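Local structure of phosphoribosylaminoimidazole-succinocarboxamide synthase (Saccharomyces cerevisiae, 2CNQ) at residues A[14-17]-A[22-25]; A[197-202]-A[211-216]; A[234-237]-A[242-245]. The protein catalyses the ATP-dependent joining of L-aspartate to carboxyaminoimidazole ribotide, giving SAICAR in de novo purine biosynthesis. All blocks are in the same frame, centred on the assembly; numbering follows the deposited sequence.

Contact 1 of 3, residues A[14-17]-A[22-25]; sequences LVAR and DIYE. With ADP (adenosine-5'-diphosphate), chain B.
The carbonyl oxygen of Ile23 takes two backbone N-H groups from the neighbouring strand, Val15 N at 2.7 Å and Ala16 N at 3.2 Å. Two residues set against one make this a classic beta bulge. The return bond, from Ile23 N to Ala16 O, measures 2.8 Å and completes the hydrogen-bonded pair. On either side of the bulge the non-hydrogen-bonded pairs Leu14–Tyr24 and Arg17–Asp22 send their side chains to the same face of the sheet. With CG anti to the backbone N (chi1 -178°), Leu14 carries CD1 over one face of the Tyr24 ring, 3.8 Å from its centroid, in a CH-pi contact. Arg17 runs extended from CG to NE and makes a salt bridge from NE to Asp22 OD1, 3.0 Å long. The oxygen sits at the guanidinium edge, but the nitrogen comes to it from above the carboxylate plane, the two planes being 80° apart. Around this pair, Thr6 OG1 is hydrogen-bonded to both Asp22 OD1 and Tyr24 OH, while Arg38 forms a salt bridge with Asp22 OD2, so the carboxylate is held by two arginines and a hydroxyl. On the other face, Ile23 borders the ribose of ADP, although its side chain was modelled in two conformers. The turn and the start of the next strand bring Lys19 NZ, Val20 N and Arg21 N to the nucleotide, reminiscent of the glycine-rich loop of protein kinases. Strand 14-17 is one edge of a four-stranded antiparallel sheet; strand 21-25 lies between it and strand 30-35, whose Leu31 touches both Val15 and Ile23.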
# COMPACT_ATOMS: atom_id res chain seq x y z
N LEU A 14 -4.46 17.63 -13.45
CA LEU A 14 -3.66 16.58 -12.92
C LEU A 14 -2.90 17.09 -11.76
O LEU A 14 -2.16 18.04 -11.90
CB LEU A 14 -2.74 16.07 -14.00
CG LEU A 14 -1.84 14.90 -13.65
CD1 LEU A 14 -2.65 13.67 -13.36
CD2 LEU A 14 -0.88 14.69 -14.76
N VAL A 15 -3.04 16.47 -10.61
CA VAL A 15 -2.27 16.80 -9.45
C VAL A 15 -0.96 16.11 -9.50
O VAL A 15 0.07 16.71 -9.26
CB VAL A 15 -3.03 16.46 -8.20
CG1 VAL A 15 -2.18 16.63 -6.98
CG2 VAL A 15 -4.27 17.32 -8.13
N ALA A 16 -0.94 14.82 -9.79
CA ALA A 16 0.26 14.07 -9.76
C ALA A 16 0.04 12.79 -10.48
O ALA A 16 -1.05 12.29 -10.53
CB ALA A 16 0.65 13.75 -8.35
N ARG A 17 1.12 12.22 -10.95
CA ARG A 17 1.17 10.79 -11.15
C ARG A 17 2.23 10.25 -10.26
O ARG A 17 3.38 10.67 -10.33
CB ARG A 17 1.46 10.41 -12.59
CG ARG A 17 0.36 10.71 -13.51
CD ARG A 17 0.54 10.01 -14.82
NE ARG A 17 -0.61 10.12 -15.69
CZ ARG A 17 -0.81 11.11 -16.54
NH1 ARG A 17 -1.90 11.14 -17.26
NH2 ARG A 17 0.10 12.04 -16.70
N ASP A 22 -2.73 7.97 -10.73
CA ASP A 22 -2.92 9.23 -11.42
C ASP A 22 -3.93 9.96 -10.59
O ASP A 22 -4.98 9.42 -10.29
CB ASP A 22 -3.44 9.05 -12.82
CG ASP A 22 -2.48 8.40 -13.74
OD1 ASP A 22 -2.83 8.32 -14.95
OD2 ASP A 22 -1.39 8.00 -13.35
N ILE A 23 -3.60 11.17 -10.21
CA ILE A 23 -4.37 11.88 -9.22
C ILE A 23 -4.80 13.17 -9.82
O ILE A 23 -3.96 13.95 -10.23
CB ILE A 23 -3.56 12.08 -7.99
CG1 ILE A 23 -3.04 10.73 -7.49
CG2 ILE A 23 -4.40 12.77 -6.92
CD1 ILE A 23 -2.13 10.84 -6.40
N TYR A 24 -6.09 13.38 -9.87
CA TYR A 24 -6.64 14.57 -10.45
C TYR A 24 -7.36 15.36 -9.40
O TYR A 24 -7.86 14.83 -8.43
CB TYR A 24 -7.63 14.21 -11.54
CG TYR A 24 -6.99 13.54 -12.69
CD1 TYR A 24 -6.55 14.26 -13.77
CD2 TYR A 24 -6.79 12.18 -12.69
CE1 TYR A 24 -5.96 13.65 -14.83
CE2 TYR A 24 -6.19 11.56 -13.74
CZ TYR A 24 -5.76 12.30 -14.79
OH TYR A 24 -5.17 11.73 -15.87
N GLU A 25 -7.49 16.65 -9.66
CA GLU A 25 -8.21 17.51 -8.77
C GLU A 25 -9.62 17.60 -9.19
O GLU A 25 -9.93 18.08 -10.27
CB GLU A 25 -7.59 18.88 -8.80
CG GLU A 25 -8.42 19.91 -8.10
CD GLU A 25 -7.72 21.21 -8.10
OE1 GLU A 25 -6.57 21.31 -7.60
OE2 GLU A 25 -8.28 22.14 -8.66
PB ADP B . 3.88 6.84 -4.95
O1B ADP B . 3.68 5.68 -4.10
O2B ADP B . 4.51 7.96 -4.23
O3B ADP B . 4.57 6.67 -6.21
PA ADP B . 1.14 6.59 -5.71
O1A ADP B . 0.84 5.57 -4.70
O2A ADP B . 1.21 6.20 -7.11
O3A ADP B . 2.43 7.39 -5.32
O5' ADP B . 0.09 7.75 -5.64
C5' ADP B . -0.56 8.20 -4.47
C4' ADP B . -0.00 9.54 -4.09
O4' ADP B . -1.07 10.24 -3.46
C3' ADP B . 1.09 9.48 -3.07
O3' ADP B . 1.90 10.63 -3.16
C2' ADP B . 0.33 9.55 -1.77
O2' ADP B . 1.10 9.95 -0.69
C1' ADP B . -0.70 10.56 -2.13
N9 ADP B . -1.90 10.54 -1.35
C8 ADP B . -2.54 9.47 -0.88
N7 ADP B . -3.67 9.77 -0.29
C5 ADP B . -3.76 11.11 -0.38
C6 ADP B . -4.72 12.06 0.01
N6 ADP B . -5.84 11.70 0.62
N1 ADP B . -4.47 13.35 -0.17
C2 ADP B . -3.36 13.71 -0.82
N3 ADP B . -2.43 12.90 -1.31
C4 ADP B . -2.64 11.61 -1.07

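Contact 2 of 3, residues A[197-202]-A[211-216]; sequences KLYSKC and IIIADT. With AMZ (aminoimidazole 4-carboxamide ribonucleotide), chain C.
Ile213 meets the helix with its carbonyl and with both branches of its side chain. Its O accepts the hydroxyl hydrogen of Tyr199, OH to O 2.6 Å, a short bond with a C=O...O angle of 166° and the acceptor at the edge of the phenol ring, near its plane. CG2, anti to the backbone N, lies 3.7 Å from Tyr199 CE1. The other branch reaches the next turn of the helix, where CD1 comes within 3.5 Å of Cys202 O and 4.0 Å of Cys202 CB. The side chains of Tyr199 and Ile213 run past each other in opposite directions, and the buried hydroxyl finds its acceptor in the backbone of the strand. Helix 185-209 leads almost directly into strand 211-223 and folds back against it, the short axes 9.6 Å apart and nearly antiparallel; it forms an alpha layer upon the central mixed sheet. Ala214 points away from the helix and has helical backbone angles (-68°, -44°). Both it and Asp215 are hydrogen-bonded through the backbone to Arg242, consistent with a bulge in the strand. Asp215, which also points away, reaches the ligand on the far side: OD2 accepts the ribose hydroxyl O2 of AMZ at 2.6 Å. Thr216 has its CB directed back toward the helix. Its methyl CG2 lies 4.0 Å from Tyr199 CD1, while OG1 is hydrogen-bonded to Ser241 OG.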
# COMPACT_ATOMS: atom_id res chain seq x y z
N LYS A 197 -1.92 -0.62 16.02
CA LYS A 197 -3.24 -1.07 16.32
C LYS A 197 -3.96 -1.54 15.08
O LYS A 197 -4.56 -2.58 15.06
CB LYS A 197 -4.00 0.05 16.98
CG LYS A 197 -5.27 -0.41 17.57
CD LYS A 197 -6.01 0.70 18.26
CE LYS A 197 -5.38 1.10 19.54
NZ LYS A 197 -6.33 1.91 20.35
N LEU A 198 -3.90 -0.73 14.03
CA LEU A 198 -4.54 -1.09 12.79
C LEU A 198 -3.93 -2.33 12.24
O LEU A 198 -4.62 -3.24 11.83
CB LEU A 198 -4.46 0.02 11.78
CG LEU A 198 -5.08 1.34 12.18
CD1 LEU A 198 -4.86 2.35 11.11
CD2 LEU A 198 -6.55 1.19 12.47
N TYR A 199 -2.63 -2.38 12.20
CA TYR A 199 -1.97 -3.54 11.70
C TYR A 199 -2.37 -4.77 12.46
O TYR A 199 -2.67 -5.77 11.87
CB TYR A 199 -0.46 -3.37 11.77
CG TYR A 199 0.24 -4.65 11.54
CD1 TYR A 199 0.47 -5.11 10.28
CD2 TYR A 199 0.64 -5.41 12.60
CE1 TYR A 199 1.07 -6.33 10.08
CE2 TYR A 199 1.23 -6.63 12.41
CZ TYR A 199 1.44 -7.08 11.14
OH TYR A 199 2.02 -8.29 11.04
N SER A 200 -2.35 -4.72 13.77
CA SER A 200 -2.63 -5.90 14.55
C SER A 200 -4.02 -6.39 14.29
O SER A 200 -4.22 -7.59 14.20
CB SER A 200 -2.45 -5.63 16.01
OG SER A 200 -1.07 -5.60 16.28
N LYS A 201 -4.97 -5.50 14.20
CA LYS A 201 -6.32 -5.91 13.92
C LYS A 201 -6.39 -6.60 12.60
O LYS A 201 -7.02 -7.63 12.45
CB LYS A 201 -7.22 -4.72 13.94
CG LYS A 201 -8.64 -5.05 13.64
CD LYS A 201 -9.57 -3.89 13.78
CE LYS A 201 -10.93 -4.25 13.27
NZ LYS A 201 -11.94 -3.30 13.67
N CYS A 202 -5.75 -6.03 11.60
CA CYS A 202 -5.78 -6.62 10.30
C CYS A 202 -5.00 -7.91 10.25
O CYS A 202 -5.40 -8.84 9.59
CB CYS A 202 -5.27 -5.64 9.27
SG CYS A 202 -6.29 -4.20 9.13
N ILE A 211 -3.64 -15.77 5.93
CA ILE A 211 -2.57 -14.93 5.44
C ILE A 211 -1.90 -14.29 6.61
O ILE A 211 -2.53 -13.75 7.48
CB ILE A 211 -2.99 -13.94 4.34
CG1 ILE A 211 -3.06 -14.68 2.99
CG2 ILE A 211 -1.99 -12.81 4.23
CD1 ILE A 211 -3.53 -13.84 1.84
N ILE A 212 -0.59 -14.36 6.57
CA ILE A 212 0.24 -13.60 7.45
C ILE A 212 0.55 -12.30 6.78
O ILE A 212 1.13 -12.28 5.71
CB ILE A 212 1.51 -14.36 7.77
CG1 ILE A 212 1.19 -15.56 8.63
CG2 ILE A 212 2.48 -13.43 8.46
CD1 ILE A 212 2.34 -16.49 8.82
N ILE A 213 0.17 -11.21 7.39
CA ILE A 213 0.59 -9.92 6.92
C ILE A 213 1.92 -9.69 7.54
O ILE A 213 2.03 -9.41 8.72
CB ILE A 213 -0.37 -8.82 7.31
CG1 ILE A 213 -1.79 -9.15 6.92
CG2 ILE A 213 0.09 -7.54 6.67
CD1 ILE A 213 -2.78 -8.14 7.34
N ALA A 214 2.98 -9.85 6.79
CA ALA A 214 4.27 -9.74 7.37
C ALA A 214 4.56 -8.33 7.79
O ALA A 214 5.09 -8.09 8.86
CB ALA A 214 5.30 -10.19 6.40
N ASP A 215 4.22 -7.40 6.93
CA ASP A 215 4.47 -6.02 7.14
C ASP A 215 3.58 -5.25 6.19
O ASP A 215 2.97 -5.80 5.29
CB ASP A 215 5.95 -5.70 7.01
CG ASP A 215 6.55 -6.09 5.71
OD1 ASP A 215 7.76 -6.32 5.72
OD2 ASP A 215 5.84 -6.09 4.69
N THR A 216 3.52 -3.96 6.41
CA THR A 216 2.71 -3.14 5.57
C THR A 216 3.13 -1.71 5.75
O THR A 216 3.66 -1.35 6.77
CB THR A 216 1.23 -3.29 5.93
OG1 THR A 216 0.44 -2.78 4.88
CG2 THR A 216 0.84 -2.60 7.18
O5 AMZ C . 5.33 2.25 -1.29
C6 AMZ C . 6.22 2.42 -0.49
N2 AMZ C . 6.98 3.51 -0.45
C3A AMZ C . 6.51 1.42 0.52
C7A AMZ C . 5.89 0.21 0.64
N3 AMZ C . 4.86 -0.35 -0.02
N1 AMZ C . 7.47 1.53 1.46
C5 AMZ C . 7.43 0.42 2.16
N AMZ C . 6.49 -0.41 1.66
C1 AMZ C . 6.11 -1.68 2.21
C2 AMZ C . 6.77 -2.86 1.55
C3 AMZ C . 6.78 -3.88 2.64
O2 AMZ C . 5.49 -4.44 2.68
O1 AMZ C . 6.02 -3.23 0.40
O AMZ C . 6.60 -1.70 3.53
C AMZ C . 7.02 -3.02 3.87
C4 AMZ C . 8.43 -3.00 4.35
O3 AMZ C . 9.28 -2.84 3.22
P AMZ C . 10.86 -2.97 3.45
OP1 AMZ C . 11.31 -1.77 4.21
O4 AMZ C . 11.41 -3.00 2.04
OP2 AMZ C . 11.15 -4.23 4.21

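Contact 3 of 3, residues A[234-237]-A[242-245]; sequences EVLT and RFWN. With AMZ (aminoimidazole 4-carboxamide ribonucleotide), chain C.
Glu234 OE2 is gripped twice: Thr237 OG1 donates to it at 2.7 Å, coming from above the carboxylate plane, and Arg21 forms a salt bridge with the same oxygen. Next to this pair, Phe243 turns its edge to the backbone, with CZ 3.3 Å from Leu236 O and that oxygen near the plane of the ring. Phe243 CE1 also comes within 3.5 Å of Thr237 C, which lies oblique to the ring. Apolar contact between the side chains is looser, with Leu236 CD2 and Phe243 CE2 4.3 Å apart. A CG anti to the carbonyl carbon (chi1 -63°) and a CB directed at 234-237 bring the Phe243 ring against the backbone of Leu236 and Thr237; no hydrogen bond crosses between the segments. Both segments belong to the second arm of the hairpin formed by strands 211-223 and 228-245, but at 234-237 the strand gives way to an irregular stretch, with Leu236 in the left-handed region. Side-chain hydroxyls hold this bend: Thr237 N is hydrogen-bonded to Ser240 OG, and Thr237 O to Ser241 OG. Arg242 points away from the bend and stretches out to the phosphate of AMZ. Its NH2 gives OP2 a nearly straight bond of 2.7 Å (168°), whereas NH1 to O4, at 3.4 Å, is weak. AMZ C3 of the ribose lies 3.6 Å above one guanidinium face, toward its rim. Arg242 NH2 also forms a salt bridge with Asp215 OD1, and Gln261 OE1 accepts a further hydrogen bond from NH1.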
# COMPACT_ATOMS: atom_id res chain seq x y z
N GLU A 234 -3.47 3.93 -0.07
CA GLU A 234 -3.95 2.59 -0.16
C GLU A 234 -3.66 1.88 1.13
O GLU A 234 -2.79 2.25 1.89
CB GLU A 234 -3.32 1.86 -1.32
CG GLU A 234 -1.87 1.51 -1.08
CD GLU A 234 -1.23 0.83 -2.24
OE1 GLU A 234 -0.01 1.03 -2.38
OE2 GLU A 234 -1.91 0.11 -2.97
N VAL A 235 -4.42 0.84 1.35
CA VAL A 235 -4.36 0.13 2.60
C VAL A 235 -4.28 -1.34 2.32
O VAL A 235 -5.15 -1.89 1.68
CB VAL A 235 -5.58 0.43 3.44
CG1 VAL A 235 -5.45 -0.28 4.75
CG2 VAL A 235 -5.76 1.90 3.64
N LEU A 236 -3.23 -1.93 2.85
CA LEU A 236 -3.07 -3.37 2.91
C LEU A 236 -3.35 -3.99 1.57
O LEU A 236 -4.10 -4.94 1.42
CB LEU A 236 -3.89 -3.95 4.03
CG LEU A 236 -3.24 -3.71 5.36
CD1 LEU A 236 -4.26 -3.78 6.46
CD2 LEU A 236 -2.13 -4.70 5.59
N THR A 237 -2.66 -3.47 0.58
CA THR A 237 -2.66 -4.07 -0.72
C THR A 237 -1.38 -4.81 -0.89
O THR A 237 -0.45 -4.68 -0.14
CB THR A 237 -2.82 -3.06 -1.81
OG1 THR A 237 -1.57 -2.41 -1.97
CG2 THR A 237 -3.92 -2.08 -1.54
N ARG A 242 3.39 -7.13 2.58
CA ARG A 242 3.81 -8.46 2.28
C ARG A 242 2.83 -9.40 2.90
O ARG A 242 2.51 -9.30 4.07
CB ARG A 242 5.19 -8.73 2.78
CG ARG A 242 6.20 -8.02 1.98
CD ARG A 242 7.54 -8.17 2.61
NE ARG A 242 8.54 -7.50 1.81
CZ ARG A 242 9.43 -6.66 2.28
NH1 ARG A 242 10.33 -6.22 1.45
NH2 ARG A 242 9.42 -6.24 3.52
N PHE A 243 2.33 -10.29 2.06
CA PHE A 243 1.36 -11.26 2.44
C PHE A 243 1.92 -12.63 2.23
O PHE A 243 2.32 -12.96 1.12
CB PHE A 243 0.12 -11.10 1.61
CG PHE A 243 -0.57 -9.82 1.77
CD1 PHE A 243 -0.93 -9.07 0.67
CD2 PHE A 243 -0.92 -9.35 3.00
CE1 PHE A 243 -1.65 -7.90 0.82
CE2 PHE A 243 -1.61 -8.18 3.14
CZ PHE A 243 -1.99 -7.46 2.05
N TRP A 244 1.91 -13.41 3.29
CA TRP A 244 2.41 -14.75 3.26
C TRP A 244 1.31 -15.70 3.54
O TRP A 244 0.38 -15.43 4.25
CB TRP A 244 3.47 -14.92 4.30
CG TRP A 244 4.65 -14.08 4.09
CD1 TRP A 244 5.08 -13.54 2.93
CD2 TRP A 244 5.59 -13.71 5.08
NE1 TRP A 244 6.22 -12.85 3.14
CE2 TRP A 244 6.56 -12.95 4.46
CE3 TRP A 244 5.68 -13.94 6.45
CZ2 TRP A 244 7.64 -12.45 5.13
CZ3 TRP A 244 6.74 -13.43 7.13
CH2 TRP A 244 7.70 -12.68 6.47
N ASN A 245 1.42 -16.87 2.97
CA ASN A 245 0.50 -17.93 3.26
C ASN A 245 0.82 -18.52 4.60
O ASN A 245 1.93 -18.98 4.84
CB ASN A 245 0.63 -18.95 2.16
CG ASN A 245 -0.35 -20.04 2.29
OD1 ASN A 245 -1.43 -19.97 1.69
ND2 ASN A 245 -0.03 -21.05 3.03
O5 AMZ C . 5.33 2.25 -1.29
C6 AMZ C . 6.22 2.42 -0.49
N2 AMZ C . 6.98 3.51 -0.45
C3A AMZ C . 6.51 1.42 0.52
C7A AMZ C . 5.89 0.21 0.64
N3 AMZ C . 4.86 -0.35 -0.02
N1 AMZ C . 7.47 1.53 1.46
C5 AMZ C . 7.43 0.42 2.16
N AMZ C . 6.49 -0.41 1.66
C1 AMZ C . 6.11 -1.68 2.21
C2 AMZ C . 6.77 -2.86 1.55
C3 AMZ C . 6.78 -3.88 2.64
O2 AMZ C . 5.49 -4.44 2.68
O1 AMZ C . 6.02 -3.23 0.40
O AMZ C . 6.60 -1.70 3.53
C AMZ C . 7.02 -3.02 3.87
C4 AMZ C . 8.43 -3.00 4.35
O3 AMZ C . 9.28 -2.84 3.22
P AMZ C . 10.86 -2.97 3.45
OP1 AMZ C . 11.31 -1.77 4.21
O4 AMZ C . 11.41 -3.00 2.04
OP2 AMZ C . 11.15 -4.23 4.21

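Contacts 2 and 3 are neighbours in the fold, their centres about 8 Å apart, and share adjacent strands of the mixed sheet. Ile212 N lies 2.7 Å from Trp244 O, a probable hydrogen bond, and Asp215 OD1 forms a salt bridge of 2.8 Å with Arg242 NH2, so a residue that binds the AMZ ribose probably also positions one that binds its phosphate. Leu236 CD1 packs 3.4 Å from Cys202 SG. Contact 1 lies apart, its centre about 29 Å from that of contact 2 and about 25 Å from that of contact 3, although the nearest atoms of contacts 1 and 3 are about 9 Å apart. The ADP–magnesium site lies between them: the magnesium ion is about 8 Å from the side chains of both Ile23 and Thr237.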